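Local coordinates for mercuric reductase (Metallosphaera sedula, PDB 4YWO), which probably reduces mercuric ion to elemental mercury with NADPH as electron donor, working as a homodimeric FAD-containing flavoenzyme, at residues Phe28-Lys33 and Ile323-Ala328; Asp157-Trp162 and Ala245-Ile250. One frame throughout, in Å; residues are numbered along the deposited sequence.

Contact 1: Phe28-Lys33 and Ile323-Ala328; sequences FAAMIK and IATENA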
ATOM      1  N   PHE A  28       9.131 -10.148  24.012  1.00 16.70           N
ATOM      2  CA  PHE A  28       7.874  -9.464  24.351  1.00 17.67           C
ATOM      3  C   PHE A  28       6.616 -10.154  23.905  1.00 17.33           C
ATOM      4  O   PHE A  28       5.616 -10.204  24.700  1.00 20.02           O
ATOM      5  CB  PHE A  28       7.838  -7.980  23.852  1.00 18.88           C
ATOM      6  CG  PHE A  28       8.268  -7.017  24.899  1.00 19.92           C
ATOM      7  CD1 PHE A  28       9.615  -6.791  25.151  1.00 21.27           C
ATOM      8  CD2 PHE A  28       7.356  -6.350  25.701  1.00 24.85           C
ATOM      9  CE1 PHE A  28      10.050  -5.916  26.122  1.00 20.15           C
ATOM     10  CE2 PHE A  28       7.778  -5.503  26.692  1.00 23.21           C
ATOM     11  CZ  PHE A  28       9.107  -5.251  26.920  1.00 22.63           C
ATOM     12  N   ALA A  29       6.614 -10.677  22.705  1.00 16.06           N
ATOM     13  CA  ALA A  29       5.509 -11.423  22.191  1.00 17.56           C
ATOM     14  C   ALA A  29       5.257 -12.650  23.060  1.00 19.62           C
ATOM     15  O   ALA A  29       4.096 -12.935  23.414  1.00 20.71           O
ATOM     16  CB  ALA A  29       5.746 -11.771  20.787  1.00 17.52           C
ATOM     17  N   ALA A  30       6.355 -13.325  23.512  1.00 17.10           N
ATOM     18  CA  ALA A  30       6.198 -14.445  24.406  1.00 16.27           C
ATOM     19  C   ALA A  30       5.603 -14.023  25.714  1.00 15.77           C
ATOM     20  O   ALA A  30       4.788 -14.774  26.259  1.00 18.47           O
ATOM     21  CB  ALA A  30       7.582 -15.120  24.606  1.00 17.07           C
ATOM     22  N   MET A  31       5.996 -12.902  26.277  1.00 15.24           N
ATOM     23  CA  MET A  31       5.531 -12.440  27.546  1.00 19.23           C
ATOM     24  C   MET A  31       4.023 -12.208  27.473  1.00 21.51           C
ATOM     25  O   MET A  31       3.248 -12.541  28.422  1.00 23.54           O
ATOM     26  CB  MET A  31       6.196 -11.204  27.977  1.00 20.73           C
ATOM     27  CG  MET A  31       5.674 -10.696  29.310  1.00 26.27           C
ATOM     28  SD  MET A  31       5.984  -8.948  29.521  1.00 37.02           S
ATOM     29  CE  MET A  31       5.283  -8.021  28.160  1.00 28.96           C
ATOM     30  N   ILE A  32       3.639 -11.622  26.381  1.00 22.35           N
ATOM     31  CA  ILE A  32       2.205 -11.251  26.203  1.00 22.46           C
ATOM     32  C   ILE A  32       1.360 -12.506  26.062  1.00 23.09           C
ATOM     33  O   ILE A  32       0.337 -12.642  26.779  1.00 25.97           O
ATOM     34  CB  ILE A  32       2.019 -10.309  25.031  1.00 23.62           C
ATOM     35  CG1 ILE A  32       2.698  -9.028  25.376  1.00 24.08           C
ATOM     36  CG2 ILE A  32       0.479 -10.180  24.719  1.00 26.50           C
ATOM     37  CD1 ILE A  32       2.754  -8.069  24.209  1.00 27.14           C
ATOM     38  N   LYS A  33       1.786 -13.422  25.218  1.00 21.25           N
ATOM     39  CA  LYS A  33       1.144 -14.675  25.060  1.00 21.61           C
ATOM     40  C   LYS A  33       1.048 -15.439  26.345  1.00 22.61           C
ATOM     41  O   LYS A  33       0.041 -16.102  26.587  1.00 25.62           O
ATOM     42  CB  LYS A  33       1.778 -15.521  24.044  1.00 22.07           C
ATOM     43  CG  LYS A  33       1.102 -16.832  23.785  1.00 23.48           C
ATOM     44  CD  LYS A  33      -0.340 -16.533  23.346  1.00 31.23           C
ATOM     45  CE  LYS A  33      -0.746 -17.528  22.270  1.00 41.71           C
ATOM     46  NZ  LYS A  33      -1.930 -17.111  21.438  1.00 46.03           N
ATOM     47  N   ILE A 323       4.046 -18.107  19.041  1.00 17.34           N
ATOM     48  CA  ILE A 323       3.772 -19.509  18.722  1.00 21.24           C
ATOM     49  C   ILE A 323       4.614 -20.419  19.669  1.00 22.06           C
ATOM     50  O   ILE A 323       4.126 -21.423  20.228  1.00 20.74           O
ATOM     51  CB  ILE A 323       4.133 -19.831  17.326  1.00 24.97           C
ATOM     52  CG1 ILE A 323       3.061 -19.227  16.416  1.00 27.67           C
ATOM     53  CG2 ILE A 323       4.128 -21.319  17.044  1.00 26.61           C
ATOM     54  CD1 ILE A 323       3.439 -19.425  14.971  1.00 33.62           C
ATOM     55  N   ALA A 324       5.839 -20.018  19.909  1.00 17.37           N
ATOM     56  CA  ALA A 324       6.755 -20.850  20.756  1.00 20.74           C
ATOM     57  C   ALA A 324       6.139 -20.947  22.119  1.00 19.66           C
ATOM     58  O   ALA A 324       6.138 -22.067  22.708  1.00 19.69           O
ATOM     59  CB  ALA A 324       8.141 -20.246  20.811  1.00 18.61           C
ATOM     60  N   THR A 325       5.617 -19.847  22.618  1.00 17.95           N
ATOM     61  CA  THR A 325       5.042 -19.755  23.939  1.00 18.09           C
ATOM     62  C   THR A 325       3.780 -20.649  24.008  1.00 20.90           C
ATOM     63  O   THR A 325       3.567 -21.430  24.952  1.00 22.30           O
ATOM     64  CB  THR A 325       4.852 -18.375  24.367  1.00 19.07           C
ATOM     65  OG1 THR A 325       6.082 -17.672  24.419  1.00 19.38           O
ATOM     66  CG2 THR A 325       4.103 -18.210  25.665  1.00 21.51           C
ATOM     67  N   GLU A 326       2.892 -20.485  23.026  1.00 18.95           N
ATOM     68  CA  GLU A 326       1.692 -21.300  23.032  1.00 21.17           C
ATOM     69  C   GLU A 326       2.043 -22.722  22.950  1.00 22.17           C
ATOM     70  O   GLU A 326       1.388 -23.581  23.703  1.00 24.75           O
ATOM     71  CB  GLU A 326       0.773 -20.842  21.849  1.00 25.66           C
ATOM     72  CG  GLU A 326      -0.505 -21.620  21.863  1.00 29.46           C
ATOM     73  CD  GLU A 326      -1.533 -21.092  20.887  1.00 36.55           C
ATOM     74  OE1 GLU A 326      -1.220 -20.150  20.114  1.00 35.64           O
ATOM     75  OE2 GLU A 326      -2.618 -21.712  20.835  1.00 37.98           O
ATOM     76  N   ASN A 327       2.981 -23.144  22.100  1.00 19.61           N
ATOM     77  CA  ASN A 327       3.334 -24.583  22.004  1.00 19.09           C
ATOM     78  C   ASN A 327       3.930 -25.061  23.355  1.00 22.63           C
ATOM     79  O   ASN A 327       3.619 -26.178  23.892  1.00 20.77           O
ATOM     80  CB  ASN A 327       4.317 -24.886  20.942  1.00 18.06           C
ATOM     81  CG  ASN A 327       3.708 -24.742  19.486  1.00 20.62           C
ATOM     82  OD1 ASN A 327       2.518 -24.717  19.362  1.00 21.72           O
ATOM     83  ND2 ASN A 327       4.511 -24.776  18.492  1.00 18.71           N
ATOM     84  N   ALA A 328       4.673 -24.186  23.978  1.00 19.69           N
ATOM     85  CA  ALA A 328       5.348 -24.614  25.274  1.00 19.78           C
ATOM     86  C   ALA A 328       4.355 -24.756  26.347  1.00 22.17           C
ATOM     87  O   ALA A 328       4.469 -25.777  27.107  1.00 23.43           O
ATOM     88  CB  ALA A 328       6.425 -23.567  25.663  1.00 18.08           C
TER
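Ala30 and Thr325 form the tightest point between helices 25-36 and 314-330. Ala30 CB sits 3.0 Å from Thr325 OG1, close for a carbon-oxygen pair. The hydroxyl makes van der Waals contact with Ala30, while its hydrogen bond goes back into its own helix, to the carbonyl of Gly321. The small side chain of Ala30 lets its CA come within 5.5 Å of Thr325 CA. The short helical segments approach to 8.5 Å between axes, with a crossing angle of -40°.

The other branch of the threonine adds a methyl contact. With CG2 anti to its own N (chi1 -61°, measured to OG1), the methyl is turned along helix 25-36. Thr325 CG2 lies 3.6 Å from Ala30 O and 3.8 Å from Lys33 CG. Lys33 and Thr325 run past each other in opposite directions, the lysine stem covering the methyl.

The charged part lies farther along. Lys33 bends at chi2 (58°) and again at chi3, and the two bends carry its end past Thr325 to Glu326. Lys33 CE packs on Glu326 CB at 3.7 Å, and Lys33 NZ reaches Glu326 OE1 at 3.4 Å in a salt bridge whose hydrogen bond is weak. The second carboxylate oxygen, OE2, is engaged by Lys334, so two lysines share the charge of Glu326.

Helix 25-36 follows the glycine-rich turn of the FAD-binding Rossmann fold, and the side chain of Ala30 lies about 9 Å from the bound flavin-adenine dinucleotide. Ala30 packs on Ile20 and Thr325 on Leu18, both of strand 16-21. Helix 87-110 packs against Phe28, Met31 and Ile32, while Tyr302 of strand 301-303 meets Ala324, Asn327 and Ala328.

Contact 2: Asp157-Trp162 and Ala245-Ile250; sequences DKVGFW and AGKIVI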
ATOM      1  N   ASP A 157      40.043  -4.391  12.813  1.00 30.91           N
ATOM      2  CA  ASP A 157      39.798  -4.061  14.185  1.00 36.63           C
ATOM      3  C   ASP A 157      40.654  -2.925  14.654  1.00 36.50           C
ATOM      4  O   ASP A 157      40.195  -2.092  15.376  1.00 36.07           O
ATOM      5  CB  ASP A 157      39.949  -5.287  15.058  1.00 43.10           C
ATOM      6  CG  ASP A 157      38.973  -6.381  14.655  1.00 55.64           C
ATOM      7  OD1 ASP A 157      37.753  -6.279  14.958  1.00 57.43           O
ATOM      8  OD2 ASP A 157      39.413  -7.324  13.972  1.00 66.13           O
ATOM      9  N   LYS A 158      41.885  -2.828  14.184  1.00 41.35           N
ATOM     10  CA  LYS A 158      42.775  -1.762  14.621  1.00 39.69           C
ATOM     11  C   LYS A 158      42.387  -0.409  14.038  1.00 33.83           C
ATOM     12  O   LYS A 158      42.398   0.606  14.714  1.00 35.10           O
ATOM     13  CB  LYS A 158      44.227  -2.158  14.236  1.00 46.01           C
ATOM     14  CG  LYS A 158      45.267  -1.039  14.198  1.00 56.60           C
ATOM     15  CD  LYS A 158      46.711  -1.604  14.236  1.00 68.91           C
ATOM     16  CE  LYS A 158      47.032  -2.635  13.132  1.00 66.29           C
ATOM     17  NZ  LYS A 158      46.801  -2.085  11.769  1.00 62.36           N
ATOM     18  N   VAL A 159      41.988  -0.395  12.779  1.00 31.80           N
ATOM     19  CA  VAL A 159      41.509   0.829  12.123  1.00 29.46           C
ATOM     20  C   VAL A 159      40.105   1.296  12.591  1.00 29.60           C
ATOM     21  O   VAL A 159      39.859   2.499  12.695  1.00 30.11           O
ATOM     22  CB  VAL A 159      41.586   0.626  10.599  1.00 30.98           C
ATOM     23  CG1 VAL A 159      40.916   1.748   9.852  1.00 30.44           C
ATOM     24  CG2 VAL A 159      43.044   0.485  10.098  1.00 32.81           C
ATOM     25  N   GLY A 160      39.262   0.342  12.953  1.00 27.25           N
ATOM     26  CA  GLY A 160      37.928   0.643  13.578  1.00 24.84           C
ATOM     27  C   GLY A 160      36.891   0.821  12.443  1.00 26.52           C
ATOM     28  O   GLY A 160      37.216   1.003  11.272  1.00 23.96           O
ATOM     29  N   PHE A 161      35.631   0.754  12.841  1.00 22.60           N
ATOM     30  CA  PHE A 161      34.522   0.721  11.812  1.00 20.01           C
ATOM     31  C   PHE A 161      33.234   1.032  12.585  1.00 19.99           C
ATOM     32  O   PHE A 161      33.164   1.081  13.789  1.00 21.24           O
ATOM     33  CB  PHE A 161      34.458  -0.646  11.142  1.00 19.44           C
ATOM     34  CG  PHE A 161      34.320  -1.792  12.090  1.00 21.20           C
ATOM     35  CD1 PHE A 161      33.125  -2.181  12.642  1.00 22.08           C
ATOM     36  CD2 PHE A 161      35.467  -2.472  12.574  1.00 23.71           C
ATOM     37  CE1 PHE A 161      33.021  -3.180  13.621  1.00 26.00           C
ATOM     38  CE2 PHE A 161      35.362  -3.488  13.505  1.00 25.87           C
ATOM     39  CZ  PHE A 161      34.176  -3.858  14.073  1.00 25.83           C
ATOM     40  N   TRP A 162      32.179   1.280  11.808  1.00 18.34           N
ATOM     41  CA  TRP A 162      30.851   1.447  12.285  1.00 16.49           C
ATOM     42  C   TRP A 162      30.065   0.162  11.973  1.00 15.18           C
ATOM     43  O   TRP A 162      30.313  -0.515  10.966  1.00 17.44           O
ATOM     44  CB  TRP A 162      30.154   2.603  11.646  1.00 17.61           C
ATOM     45  CG  TRP A 162      30.575   3.926  12.082  1.00 19.57           C
ATOM     46  CD1 TRP A 162      31.462   4.230  13.092  1.00 23.97           C
ATOM     47  CD2 TRP A 162      30.073   5.178  11.587  1.00 20.53           C
ATOM     48  NE1 TRP A 162      31.553   5.620  13.232  1.00 23.29           N
ATOM     49  CE2 TRP A 162      30.715   6.204  12.310  1.00 22.26           C
ATOM     50  CE3 TRP A 162      29.183   5.517  10.583  1.00 21.87           C
ATOM     51  CZ2 TRP A 162      30.481   7.540  12.046  1.00 23.87           C
ATOM     52  CZ3 TRP A 162      28.992   6.874  10.298  1.00 22.23           C
ATOM     53  CH2 TRP A 162      29.586   7.850  11.063  1.00 22.85           C
ATOM     54  N   ALA A 245      45.312   9.076   5.356  1.00 38.41           N
ATOM     55  CA  ALA A 245      44.589  10.289   5.719  1.00 41.90           C
ATOM     56  C   ALA A 245      43.208   9.897   6.280  1.00 45.19           C
ATOM     57  O   ALA A 245      42.836  10.244   7.423  1.00 49.53           O
ATOM     58  CB  ALA A 245      44.471  11.189   4.507  1.00 43.85           C
ATOM     59  N   GLY A 246      42.494   9.099   5.505  1.00 40.81           N
ATOM     60  CA  GLY A 246      41.351   8.378   6.059  1.00 40.07           C
ATOM     61  C   GLY A 246      41.580   6.903   6.054  1.00 38.55           C
ATOM     62  O   GLY A 246      42.718   6.418   6.060  1.00 33.57           O
ATOM     63  N   LYS A 247      40.495   6.148   6.024  1.00 26.31           N
ATOM     64  CA  LYS A 247      40.584   4.726   6.126  1.00 27.47           C
ATOM     65  C   LYS A 247      40.688   4.165   4.774  1.00 28.09           C
ATOM     66  O   LYS A 247      39.959   4.591   3.833  1.00 30.70           O
ATOM     67  CB  LYS A 247      39.394   4.128   6.904  1.00 23.73           C
ATOM     68  CG  LYS A 247      39.159   4.730   8.253  1.00 25.13           C
ATOM     69  CD  LYS A 247      38.202   3.981   9.143  1.00 26.40           C
ATOM     70  CE  LYS A 247      38.016   4.733  10.421  1.00 26.68           C
ATOM     71  NZ  LYS A 247      37.230   3.995  11.336  1.00 26.68           N
ATOM     72  N   ILE A 248      41.614   3.203   4.608  1.00 27.38           N
ATOM     73  CA  ILE A 248      41.882   2.586   3.316  1.00 27.67           C
ATOM     74  C   ILE A 248      41.477   1.121   3.287  1.00 28.30           C
ATOM     75  O   ILE A 248      42.000   0.303   4.073  1.00 30.02           O
ATOM     76  CB  ILE A 248      43.377   2.716   2.858  1.00 30.94           C
ATOM     77  CG1 ILE A 248      43.801   4.200   2.875  1.00 33.88           C
ATOM     78  CG2 ILE A 248      43.505   2.178   1.462  1.00 31.21           C
ATOM     79  CD1 ILE A 248      45.306   4.416   2.798  1.00 40.15           C
ATOM     80  N   VAL A 249      40.498   0.786   2.437  1.00 28.31           N
ATOM     81  CA  VAL A 249      40.130  -0.570   2.202  1.00 26.31           C
ATOM     82  C   VAL A 249      40.853  -1.069   0.927  1.00 25.89           C
ATOM     83  O   VAL A 249      40.670  -0.547  -0.160  1.00 28.16           O
ATOM     84  CB  VAL A 249      38.567  -0.760   2.103  1.00 26.62           C
ATOM     85  CG1 VAL A 249      38.251  -2.236   1.910  1.00 28.54           C
ATOM     86  CG2 VAL A 249      37.928  -0.128   3.330  1.00 28.35           C
ATOM     87  N   ILE A 250      41.732  -2.042   1.117  1.00 30.10           N
ATOM     88  CA  ILE A 250      42.529  -2.607   0.046  1.00 29.37           C
ATOM     89  C   ILE A 250      41.813  -3.851  -0.436  1.00 26.36           C
ATOM     90  O   ILE A 250      41.511  -4.760   0.281  1.00 30.27           O
ATOM     91  CB  ILE A 250      43.967  -2.967   0.544  1.00 35.22           C
ATOM     92  CG1 ILE A 250      44.684  -1.684   1.049  1.00 38.69           C
ATOM     93  CG2 ILE A 250      44.778  -3.603  -0.580  1.00 35.33           C
ATOM     94  CD1 ILE A 250      45.702  -1.954   2.135  1.00 42.85           C
TER
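The end of the short helix 156-159 meets the middle strand of a three-stranded antiparallel sheet here, through the single side chain of Lys247 laid against Val159 and Gly160. Strand 247-251 sends this lysine across as an almost straight rod: with CG anti to the carbonyl carbon (chi1 -53°) and the rest of the chain extended, the ammonium group is carried to the far side of the valine.

On the way the stem slides past Val159 in the opposite direction. Val159 CG1, anti to its own N, touches Lys247 CD at 3.6 Å and Lys247 CG at 3.8 Å. Beyond it, Lys247 NZ lies 3.0 Å from Gly160 O and 3.3 Å from Val159 O, both weak hydrogen bonds. Gly160 leaves the helix with positive phi (88°), and its carbonyl and that of Val159 both come within range of one nitrogen. A positive group near carbonyls at a helix C-terminus should be electrostatically favourable. The stronger partner of the ammonium is nevertheless Glu260, in a salt bridge.

Strands 238-243 and 254-258 flank strand 247-251 in its sheet, and Val159 also packs on Val241 of the first. Strand 260-263, an outermost strand of the four-stranded parallel sheet, lies alongside: Ile261 touches Lys247 and Val249, while the backbone of Trp162 is hydrogen-bonded to Ile261 and Leu263.

In the fold
Contacts 1 and 2 lie on opposite sides of the chain's centre, their own centres 43 Å apart, and share no secondary-structure element. Contact 2 is nested in the long chain loop that contact 1 closes. Both are partly buried, contact 2 farther out at about 26 Å from the chain centre to its own against 21 Å. Contact 1 belongs to the FAD-binding fold and pairs two helices beside a parallel sheet; contact 2 joins a helix end to a beta sheet in what is, by family, probably the NADPH-binding part. Each uses a lysine: in contact 1 it forms a long salt bridge across the interface; in contact 2 it bonds weakly to backbone carbonyls, its main partner, Glu260, lying outside.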